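Local structure of toxin-like protein (Paenibacillus larvae subsp. larvae BRL-230010, 5DZQ) at residues B[42-47]-B[76-81]; B[132-137]-B[184-189]; B[154-159]-B[205-210]. The protein probably transfers ADP-ribose from NAD+ to a target protein, as a mono-ADP-ribosyltransferase toxin of the C3-like group. All blocks are in the same frame, centred on the assembly; numbering follows the deposited sequence.

In the fold
From the N terminus, contact 1 comes first: helix 38-49 meets helix 69-83, closing a loop of 28 mostly helical residues. That loop is complete before contact 2 opens at strand 132-135, which pairs with the start of strand 187-198 at the end of the five-stranded mixed sheet. Contact 3 opens within this second loop, at 154-159, and closes beyond it, at 205-210, so contacts 2 and 3 cross along the chain. They also touch, the Tyr189 ring lying against Ala209 in the neighbouring strand. Contact 1 sits about 26 Å from contact 3, centre to centre, but a salt bridge from Asp79 to Arg185 ties it to contact 2.

Contact 1. Residues B[42-47]-B[76-81]; sequences ELVKEY and LKLDEA
Leu78 is the centre of this helix pair, its two methyl branches dividing the facing side chains between them. CD1 lies 3.6 Å from Val44 CG2, while CD2 comes equally close to Tyr47 CB and reaches the ring obliquely. Its CG stands anti to the backbone N (chi1 -169°), and the fork of the leucine thereby extends to two neighbours a turn apart on helix 38-49. Leu43 points toward the facing helix: its CD2 presses on Lys77 CB at 3.5 Å, a slightly tight fit, and lies over the start of Leu78, 3.6 Å from Leu78 N and 4.2 Å from its CB. Short Ala81 suits the place beside Val44, its methyl 4.1 Å from Val44 CG2. Lys77 lends only the root of its chain to this apolar patch and carries its ammonium away from it.

The two short segments cross steeply, at -107° with axes 9.8 Å apart, so the meeting is compact and made largely by aliphatic groups, with the root of the Tyr47 ring. A second shell fixes Tyr47: its hydroxyl is hydrogen-bonded to Asn55 and Ser140, and its ring stands edge-to-face with that of Tyr138. Tyr138 also touches Leu78 and bonds through its hydroxyl to Asp79. The contact therefore joins helices 38-49 and 69-83 to each other, to helix 51-60 through Asn55 and to strand 139-142 through Ser140, while Ala81 O accepts a bond from Trp32 of helix 29-35.

Contact 2. Residues B[132-137]-B[184-189]; sequences IRTEYG and PRNTKY
Tyr136 O accepts a 2.6 Å hydrogen bond from a water that also accepts one from Arg185 NH1, so the water bridges residues 136 and 185-186, where the two segments leave the sheet. Asn186 OD1 receives a weak bond from the same water and lies in plane at the edge of the Tyr136 ring, 3.6 Å from CD1, with amide and ring planes nearly perpendicular. Arg185 suits this corner because its branched head serves several partners: besides the water and Asp79, it reaches Gly63 O, to which NH1 donates.

Toward Arg133 and Tyr189, the backbones pair directly. Arg133 N donates to Tyr189 O at 2.8 Å, and Tyr189 N returns a bond to Arg133 O, the pattern of an antiparallel hydrogen-bonded pair. A third bond, from Glu135 N to Thr187 O, spans 3.0 Å and is nearly straight (166° at the hydrogen). On the face carrying Arg133 and Tyr189, Arg133 CB sits over the Tyr189 ring in a CH-pi contact, 4.0 Å from the centroid and offset toward the rim. The ring comes there because Tyr189 CG stands between the backbone N and the carbonyl carbon (chi1 59°), folding the aromatic across the neighbouring strand. On the face of Thr134 and Lys188 a hydroxyl meets an aliphatic chain at a slant, Thr134 OG1 lying 3.6 Å from both CG and CE of the extended Lys188.

Glu135 turns back on its own segment, OE2 accepting from Gly137 N at 3.0 Å while forming a salt bridge with Arg59 of helix 51-60. A carboxylate here thus holds the turn and reaches a neighbouring helix at once. Short strand 132-135, added antiparallel beside 187-198, forms an edge of the mixed sheet within the alpha/beta fold of the C3-like ADP-ribosyltransferases.

Contact 3. Residues B[154-159]-B[205-210]; sequences VLTTLK and IKIEAT
Val154 CG1 meets the end methyl of Ile207, CD1, at 3.8 Å on the more buried face of this parallel strand pair, the two chains slanting across each other. Thr156 is set beside the same isoleucine, OG1 meeting Ile207 CB at 3.7 Å and the methyl approaching CG2. Farther on, Leu158 CD2 covers the Ala209 methyl at 4.0 Å. Beta-branched Val154, Thr156 and Ile207 and small Ala209 suit this face, being compact side chains that sit close to the strands. The backbone beneath is regularly bonded: Leu155 and Thr157 each donate to and accept from the partner strand, and Lys159 N donates to Ala209 O; the shortest bond runs from Ile207 N to Leu155 O, at 2.8 Å.

The reverse face is more polar and partly open. Lys206, bent along its chain, lays its aliphatic part beside Leu155, CE lying 3.6 Å from Leu155 CD1. Its NZ then forms a salt bridge with Glu208 OE2 at 3.0 Å and a weak bond to Thr157 OG1. Tyr195 OH also bonds Glu208 OE2, while Thr157 OG1 hydrogen-bonds a glycerol, probably from the crystallisation liquor. At the exposed end, the Lys159 chain runs alongside Thr210, with Lys159 CE 3.4 Å from Thr210 OG1, an oxygen that is itself bonded to Asp192.

These interior strands are flanked on both sides: Val154, Thr156 and Leu158 form backbone bonds with strand 91-97, and strand 187-198 borders 203-211 as its antiparallel neighbour.

Contact 1. Residues B[42-47]-B[76-81]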
loop_
_atom_site.group_PDB
_atom_site.type_symbol
_atom_site.label_atom_id
_atom_site.label_comp_id
_atom_site.label_asym_id
_atom_site.label_seq_id
_atom_site.Cartn_x
_atom_site.Cartn_y
_atom_site.Cartn_z
ATOM N N GLU B 42 2.555 -12.212 -16.979
ATOM C CA GLU B 42 3.274 -10.955 -16.811
ATOM C C GLU B 42 2.347 -9.878 -16.269
ATOM O O GLU B 42 2.697 -9.123 -15.350
ATOM C CB GLU B 42 3.878 -10.490 -18.141
ATOM C CG GLU B 42 5.077 -11.305 -18.600
ATOM C CD GLU B 42 5.527 -10.938 -20.003
ATOM O OE1 GLU B 42 4.810 -10.166 -20.682
ATOM O OE2 GLU B 42 6.593 -11.431 -20.429
ATOM N N LEU B 43 1.159 -9.811 -16.852
ATOM C CA LEU B 43 0.188 -8.803 -16.476
ATOM C C LEU B 43 -0.303 -8.990 -15.046
ATOM O O LEU B 43 -0.477 -8.007 -14.309
ATOM C CB LEU B 43 -0.995 -8.826 -17.446
ATOM C CG LEU B 43 -1.941 -7.641 -17.354
ATOM C CD1 LEU B 43 -1.194 -6.320 -17.573
ATOM C CD2 LEU B 43 -3.035 -7.808 -18.389
ATOM N N VAL B 44 -0.556 -10.237 -14.653
ATOM C CA VAL B 44 -0.988 -10.503 -13.278
ATOM C C VAL B 44 0.089 -10.049 -12.293
ATOM O O VAL B 44 -0.209 -9.398 -11.285
ATOM C CB VAL B 44 -1.320 -11.992 -13.053
ATOM C CG1 VAL B 44 -1.505 -12.283 -11.576
ATOM C CG2 VAL B 44 -2.586 -12.351 -13.831
ATOM N N LYS B 45 1.343 -10.356 -12.605
ATOM C CA LYS B 45 2.449 -9.896 -11.766
ATOM C C LYS B 45 2.595 -8.378 -11.789
ATOM O O LYS B 45 2.918 -7.767 -10.761
ATOM C CB LYS B 45 3.755 -10.555 -12.200
ATOM C CG LYS B 45 3.812 -12.040 -11.880
ATOM C CD LYS B 45 5.241 -12.535 -11.954
ATOM C CE LYS B 45 5.320 -14.035 -11.824
ATOM N NZ LYS B 45 6.741 -14.479 -11.951
ATOM N N GLU B 46 2.371 -7.772 -12.958
ATOM C CA GLU B 46 2.403 -6.311 -13.071
ATOM C C GLU B 46 1.411 -5.683 -12.098
ATOM O O GLU B 46 1.766 -4.771 -11.340
ATOM C CB GLU B 46 2.088 -5.833 -14.498
ATOM C CG GLU B 46 2.086 -4.289 -14.624
ATOM C CD GLU B 46 1.893 -3.787 -16.055
ATOM O OE1 GLU B 46 1.220 -2.754 -16.241
ATOM O OE2 GLU B 46 2.426 -4.418 -16.990
ATOM N N TYR B 47 0.178 -6.182 -12.126
ATOM C CA TYR B 47 -0.879 -5.735 -11.218
ATOM C C TYR B 47 -0.475 -5.909 -9.759
ATOM O O TYR B 47 -0.568 -4.964 -8.969
ATOM C CB TYR B 47 -2.226 -6.478 -11.443
ATOM C CG TYR B 47 -3.148 -6.214 -10.259
ATOM C CD1 TYR B 47 -3.871 -5.030 -10.167
ATOM C CD2 TYR B 47 -3.209 -7.100 -9.182
ATOM C CE1 TYR B 47 -4.667 -4.760 -9.045
ATOM C CE2 TYR B 47 -3.976 -6.830 -8.071
ATOM C CZ TYR B 47 -4.700 -5.653 -8.005
ATOM O OH TYR B 47 -5.471 -5.397 -6.891
ATOM N N LEU B 76 -8.915 -5.287 -19.337
ATOM C CA LEU B 76 -9.682 -6.330 -20.011
ATOM C C LEU B 76 -8.928 -7.652 -20.049
ATOM O O LEU B 76 -9.527 -8.714 -19.885
ATOM C CB LEU B 76 -10.046 -5.896 -21.418
ATOM C CG LEU B 76 -11.094 -4.786 -21.395
ATOM C CD1 LEU B 76 -11.370 -4.293 -22.797
ATOM C CD2 LEU B 76 -12.370 -5.284 -20.731
ATOM N N LYS B 77 -7.616 -7.584 -20.261
ATOM C CA LYS B 77 -6.803 -8.795 -20.272
ATOM C C LYS B 77 -6.695 -9.411 -18.880
ATOM O O LYS B 77 -6.750 -10.630 -18.724
ATOM C CB LYS B 77 -5.402 -8.506 -20.825
ATOM C CG LYS B 77 -5.380 -8.007 -22.269
ATOM C CD LYS B 77 -3.991 -8.159 -22.882
ATOM C CE LYS B 77 -4.000 -7.859 -24.371
ATOM N NZ LYS B 77 -4.036 -6.398 -24.634
ATOM N N LEU B 78 -6.549 -8.571 -17.860
ATOM C CA LEU B 78 -6.463 -9.071 -16.492
ATOM C C LEU B 78 -7.781 -9.725 -16.083
ATOM O O LEU B 78 -7.787 -10.786 -15.461
ATOM C CB LEU B 78 -6.092 -7.932 -15.538
ATOM C CG LEU B 78 -5.700 -8.251 -14.099
ATOM C CD1 LEU B 78 -4.696 -9.401 -14.028
ATOM C CD2 LEU B 78 -5.133 -6.985 -13.461
ATOM N N ASP B 79 -8.899 -9.111 -16.463
ATOM C CA ASP B 79 -10.208 -9.717 -16.248
ATOM C C ASP B 79 -10.268 -11.132 -16.845
ATOM O O ASP B 79 -10.820 -12.056 -16.246
ATOM C CB ASP B 79 -11.315 -8.871 -16.881
ATOM C CG ASP B 79 -11.499 -7.522 -16.200
ATOM O OD1 ASP B 79 -10.935 -7.300 -15.111
ATOM O OD2 ASP B 79 -12.226 -6.683 -16.767
ATOM N N GLU B 80 -9.696 -11.283 -18.033
ATOM C CA GLU B 80 -9.767 -12.555 -18.747
ATOM C C GLU B 80 -8.874 -13.590 -18.092
ATOM O O GLU B 80 -9.231 -14.766 -17.993
ATOM C CB GLU B 80 -9.387 -12.371 -20.211
ATOM C CG GLU B 80 -10.478 -11.706 -21.032
ATOM C CD GLU B 80 -11.818 -12.429 -20.935
ATOM O OE1 GLU B 80 -11.845 -13.680 -21.020
ATOM O OE2 GLU B 80 -12.851 -11.742 -20.761
ATOM N N ALA B 81 -7.716 -13.143 -17.631
ATOM C CA ALA B 81 -6.810 -14.012 -16.895
ATOM C C ALA B 81 -7.515 -14.581 -15.668
ATOM O O ALA B 81 -7.485 -15.789 -15.430
ATOM C CB ALA B 81 -5.556 -13.258 -16.485
#

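Contact 2. Residues B[132-137]-B[184-189]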
loop_
_atom_site.group_PDB
_atom_site.type_symbol
_atom_site.label_atom_id
_atom_site.label_comp_id
_atom_site.label_asym_id
_atom_site.label_seq_id
_atom_site.Cartn_x
_atom_site.Cartn_y
_atom_site.Cartn_z
ATOM N N ILE B 132 -25.423 -5.670 0.315
ATOM C CA ILE B 132 -24.405 -6.125 -0.626
ATOM C C ILE B 132 -23.611 -4.931 -1.137
ATOM O O ILE B 132 -24.188 -3.945 -1.603
ATOM C CB ILE B 132 -25.037 -6.908 -1.800
ATOM C CG1 ILE B 132 -25.637 -8.216 -1.280
ATOM C CG2 ILE B 132 -24.002 -7.221 -2.865
ATOM C CD1 ILE B 132 -26.405 -9.001 -2.320
ATOM N N ARG B 133 -22.287 -5.013 -1.012
ATOM C CA ARG B 133 -21.394 -3.955 -1.485
ATOM C C ARG B 133 -20.613 -4.406 -2.709
ATOM O O ARG B 133 -20.453 -5.601 -2.949
ATOM C CB ARG B 133 -20.406 -3.544 -0.390
ATOM C CG ARG B 133 -21.045 -3.204 0.939
ATOM C CD ARG B 133 -21.366 -1.737 1.013
ATOM N NE ARG B 133 -20.182 -0.918 0.776
ATOM C CZ ARG B 133 -20.209 0.406 0.684
ATOM N NH1 ARG B 133 -21.363 1.047 0.814
ATOM N NH2 ARG B 133 -19.088 1.086 0.466
ATOM N N THR B 134 -20.104 -3.441 -3.465
ATOM C CA THR B 134 -19.249 -3.737 -4.604
ATOM C C THR B 134 -17.873 -3.118 -4.389
ATOM O O THR B 134 -17.770 -1.957 -4.009
ATOM C CB THR B 134 -19.857 -3.203 -5.916
ATOM O OG1 THR B 134 -21.092 -3.876 -6.179
ATOM C CG2 THR B 134 -18.904 -3.434 -7.075
ATOM N N GLU B 135 -16.821 -3.908 -4.599
ATOM C CA GLU B 135 -15.467 -3.382 -4.640
ATOM C C GLU B 135 -15.115 -3.120 -6.102
ATOM O O GLU B 135 -15.011 -4.049 -6.895
ATOM C CB GLU B 135 -14.461 -4.352 -4.014
ATOM C CG GLU B 135 -12.996 -3.892 -4.138
ATOM C CD GLU B 135 -12.779 -2.453 -3.678
ATOM O OE1 GLU B 135 -13.237 -2.123 -2.559
ATOM O OE2 GLU B 135 -12.182 -1.643 -4.444
ATOM N N TYR B 136 -14.940 -1.855 -6.453
ATOM C CA TYR B 136 -14.621 -1.484 -7.824
ATOM C C TYR B 136 -13.247 -1.948 -8.294
ATOM O O TYR B 136 -13.076 -2.337 -9.448
ATOM C CB TYR B 136 -14.728 0.022 -7.957
ATOM C CG TYR B 136 -16.141 0.495 -7.750
ATOM C CD1 TYR B 136 -17.207 -0.183 -8.336
ATOM C CD2 TYR B 136 -16.419 1.599 -6.961
ATOM C CE1 TYR B 136 -18.511 0.236 -8.153
ATOM C CE2 TYR B 136 -17.725 2.033 -6.779
ATOM C CZ TYR B 136 -18.765 1.342 -7.372
ATOM O OH TYR B 136 -20.064 1.759 -7.187
ATOM N N GLY B 137 -12.257 -1.873 -7.412
ATOM C CA GLY B 137 -10.926 -2.319 -7.763
ATOM C C GLY B 137 -10.851 -3.836 -7.744
ATOM O O GLY B 137 -11.821 -4.501 -7.396
ATOM N N PRO B 184 -11.659 -10.947 -8.816
ATOM C CA PRO B 184 -11.994 -10.004 -9.887
ATOM C C PRO B 184 -12.386 -8.612 -9.378
ATOM O O PRO B 184 -12.868 -8.446 -8.252
ATOM C CB PRO B 184 -13.198 -10.667 -10.578
ATOM C CG PRO B 184 -13.030 -12.124 -10.311
ATOM C CD PRO B 184 -12.385 -12.224 -8.951
ATOM N N ARG B 185 -12.196 -7.615 -10.224
ATOM C CA ARG B 185 -12.754 -6.303 -9.958
ATOM C C ARG B 185 -14.286 -6.420 -9.975
ATOM O O ARG B 185 -14.838 -7.400 -10.491
ATOM C CB ARG B 185 -12.260 -5.280 -10.979
ATOM C CG ARG B 185 -12.811 -5.494 -12.379
ATOM C CD ARG B 185 -12.165 -4.540 -13.357
ATOM N NE ARG B 185 -12.699 -4.718 -14.703
ATOM C CZ ARG B 185 -13.696 -4.007 -15.219
ATOM N NH1 ARG B 185 -14.286 -3.056 -14.511
ATOM N NH2 ARG B 185 -14.096 -4.243 -16.458
ATOM N N ASN B 186 -14.959 -5.438 -9.383
ATOM C CA ASN B 186 -16.421 -5.458 -9.206
ATOM C C ASN B 186 -16.953 -6.664 -8.432
ATOM O O ASN B 186 -18.094 -7.082 -8.627
ATOM C CB ASN B 186 -17.129 -5.371 -10.564
ATOM C CG ASN B 186 -16.980 -4.012 -11.204
ATOM O OD1 ASN B 186 -16.754 -3.014 -10.522
ATOM N ND2 ASN B 186 -17.107 -3.963 -12.526
ATOM N N THR B 187 -16.143 -7.214 -7.534
ATOM C CA THR B 187 -16.617 -8.306 -6.687
ATOM C C THR B 187 -17.734 -7.799 -5.787
ATOM O O THR B 187 -17.646 -6.703 -5.237
ATOM C CB THR B 187 -15.487 -8.902 -5.839
ATOM O OG1 THR B 187 -14.674 -9.734 -6.674
ATOM C CG2 THR B 187 -16.039 -9.755 -4.707
ATOM N N LYS B 188 -18.801 -8.585 -5.680
ATOM C CA LYS B 188 -19.931 -8.229 -4.835
ATOM C C LYS B 188 -19.874 -9.100 -3.608
ATOM O O LYS B 188 -19.640 -10.300 -3.713
ATOM C CB LYS B 188 -21.265 -8.409 -5.576
ATOM C CG LYS B 188 -21.492 -7.377 -6.694
ATOM C CD LYS B 188 -22.942 -7.302 -7.127
ATOM C CE LYS B 188 -23.167 -6.129 -8.091
ATOM N NZ LYS B 188 -24.621 -5.842 -8.305
ATOM N N TYR B 189 -20.062 -8.497 -2.440
ATOM C CA TYR B 189 -20.028 -9.251 -1.209
ATOM C C TYR B 189 -21.104 -8.754 -0.255
ATOM O O TYR B 189 -21.385 -7.553 -0.180
ATOM C CB TYR B 189 -18.636 -9.173 -0.562
ATOM C CG TYR B 189 -18.172 -7.776 -0.237
ATOM C CD1 TYR B 189 -17.521 -6.999 -1.187
ATOM C CD2 TYR B 189 -18.369 -7.235 1.029
ATOM C CE1 TYR B 189 -17.090 -5.713 -0.891
ATOM C CE2 TYR B 189 -17.941 -5.956 1.334
ATOM C CZ TYR B 189 -17.300 -5.201 0.370
ATOM O OH TYR B 189 -16.880 -3.932 0.667
HETATM O O HOH W 1 -14.248 -2.455 -11.717
HETATM O O HOH W 2 -13.362 -6.544 -6.480
#

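Contact 3. Residues B[154-159]-B[205-210]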
loop_
_atom_site.group_PDB
_atom_site.type_symbol
_atom_site.label_atom_id
_atom_site.label_comp_id
_atom_site.label_asym_id
_atom_site.label_seq_id
_atom_site.Cartn_x
_atom_site.Cartn_y
_atom_site.Cartn_z
ATOM N N VAL B 154 -9.456 -1.616 10.634
ATOM C CA VAL B 154 -10.553 -2.416 10.109
ATOM C C VAL B 154 -10.049 -3.767 9.626
ATOM O O VAL B 154 -9.006 -3.856 8.983
ATOM C CB VAL B 154 -11.268 -1.692 8.959
ATOM C CG1 VAL B 154 -12.487 -2.500 8.505
ATOM C CG2 VAL B 154 -11.690 -0.306 9.418
ATOM N N LEU B 155 -10.778 -4.821 9.969
ATOM C CA LEU B 155 -10.448 -6.154 9.504
ATOM C C LEU B 155 -11.685 -6.757 8.860
ATOM O O LEU B 155 -12.741 -6.855 9.489
ATOM C CB LEU B 155 -9.950 -7.026 10.670
ATOM C CG LEU B 155 -9.326 -8.415 10.455
ATOM C CD1 LEU B 155 -10.316 -9.468 10.045
ATOM C CD2 LEU B 155 -8.170 -8.385 9.461
ATOM N N THR B 156 -11.547 -7.176 7.609
ATOM C CA THR B 156 -12.630 -7.841 6.893
ATOM C C THR B 156 -12.262 -9.292 6.639
ATOM O O THR B 156 -11.204 -9.560 6.099
ATOM C CB THR B 156 -12.920 -7.152 5.538
ATOM O OG1 THR B 156 -13.203 -5.765 5.759
ATOM C CG2 THR B 156 -14.104 -7.807 4.846
ATOM N N THR B 157 -13.108 -10.234 7.041
ATOM C CA THR B 157 -12.918 -11.610 6.587
ATOM C C THR B 157 -13.986 -11.918 5.547
ATOM O O THR B 157 -15.121 -11.466 5.672
ATOM C CB THR B 157 -12.994 -12.641 7.736
ATOM O OG1 THR B 157 -14.150 -12.389 8.539
ATOM C CG2 THR B 157 -11.750 -12.567 8.607
ATOM N N LEU B 158 -13.609 -12.666 4.515
ATOM C CA LEU B 158 -14.513 -12.978 3.415
ATOM C C LEU B 158 -14.562 -14.469 3.166
ATOM O O LEU B 158 -13.524 -15.125 3.061
ATOM C CB LEU B 158 -14.085 -12.275 2.120
ATOM C CG LEU B 158 -13.990 -10.751 2.116
ATOM C CD1 LEU B 158 -12.632 -10.284 1.614
ATOM C CD2 LEU B 158 -15.100 -10.160 1.269
ATOM N N LYS B 159 -15.770 -14.995 3.047
ATOM C CA LYS B 159 -15.945 -16.371 2.619
ATOM C C LYS B 159 -16.082 -16.364 1.103
ATOM O O LYS B 159 -16.978 -15.732 0.550
ATOM C CB LYS B 159 -17.165 -17.005 3.297
ATOM C CG LYS B 159 -17.517 -18.398 2.790
ATOM C CD LYS B 159 -18.660 -19.028 3.610
ATOM C CE LYS B 159 -19.872 -18.110 3.665
ATOM N NZ LYS B 159 -20.918 -18.622 4.598
ATOM N N ILE B 205 -12.525 -2.658 14.084
ATOM C CA ILE B 205 -13.824 -2.787 13.455
ATOM C C ILE B 205 -13.772 -4.033 12.605
ATOM O O ILE B 205 -12.947 -4.133 11.695
ATOM C CB ILE B 205 -14.182 -1.546 12.614
ATOM C CG1 ILE B 205 -14.454 -0.360 13.544
ATOM C CG2 ILE B 205 -15.390 -1.823 11.741
ATOM C CD1 ILE B 205 -14.458 0.989 12.843
ATOM N N LYS B 206 -14.626 -4.998 12.932
ATOM C CA LYS B 206 -14.623 -6.302 12.279
ATOM C C LYS B 206 -15.780 -6.400 11.297
ATOM O O LYS B 206 -16.924 -6.124 11.645
ATOM C CB LYS B 206 -14.704 -7.427 13.325
ATOM C CG LYS B 206 -14.770 -8.862 12.759
ATOM C CD LYS B 206 -13.579 -9.173 11.857
ATOM C CE LYS B 206 -12.995 -10.548 12.129
ATOM N NZ LYS B 206 -13.901 -11.678 11.811
ATOM N N ILE B 207 -15.469 -6.763 10.057
ATOM C CA ILE B 207 -16.486 -6.981 9.036
ATOM C C ILE B 207 -16.428 -8.426 8.567
ATOM O O ILE B 207 -15.382 -8.899 8.149
ATOM C CB ILE B 207 -16.304 -6.034 7.819
ATOM C CG1 ILE B 207 -16.395 -4.575 8.276
ATOM C CG2 ILE B 207 -17.364 -6.350 6.741
ATOM C CD1 ILE B 207 -15.943 -3.560 7.234
ATOM N N GLU B 208 -17.549 -9.130 8.647
ATOM C CA GLU B 208 -17.616 -10.493 8.140
ATOM C C GLU B 208 -18.534 -10.527 6.916
ATOM O O GLU B 208 -19.690 -10.101 6.987
ATOM C CB GLU B 208 -18.095 -11.450 9.239
ATOM C CG GLU B 208 -17.188 -11.377 10.468
ATOM C CD GLU B 208 -17.528 -12.409 11.527
ATOM O OE1 GLU B 208 -18.659 -12.933 11.505
ATOM O OE2 GLU B 208 -16.656 -12.686 12.378
ATOM N N ALA B 209 -18.014 -11.018 5.791
ATOM C CA ALA B 209 -18.738 -10.922 4.527
ATOM C C ALA B 209 -18.642 -12.196 3.695
ATOM O O ALA B 209 -17.728 -13.007 3.871
ATOM C CB ALA B 209 -18.229 -9.735 3.717
ATOM N N THR B 210 -19.597 -12.362 2.788
ATOM C CA THR B 210 -19.609 -13.502 1.878
ATOM C C THR B 210 -19.620 -13.032 0.427
ATOM O O THR B 210 -20.475 -12.251 0.038
ATOM C CB THR B 210 -20.826 -14.404 2.126
ATOM O OG1 THR B 210 -20.789 -14.883 3.475
ATOM C CG2 THR B 210 -20.806 -15.590 1.177
#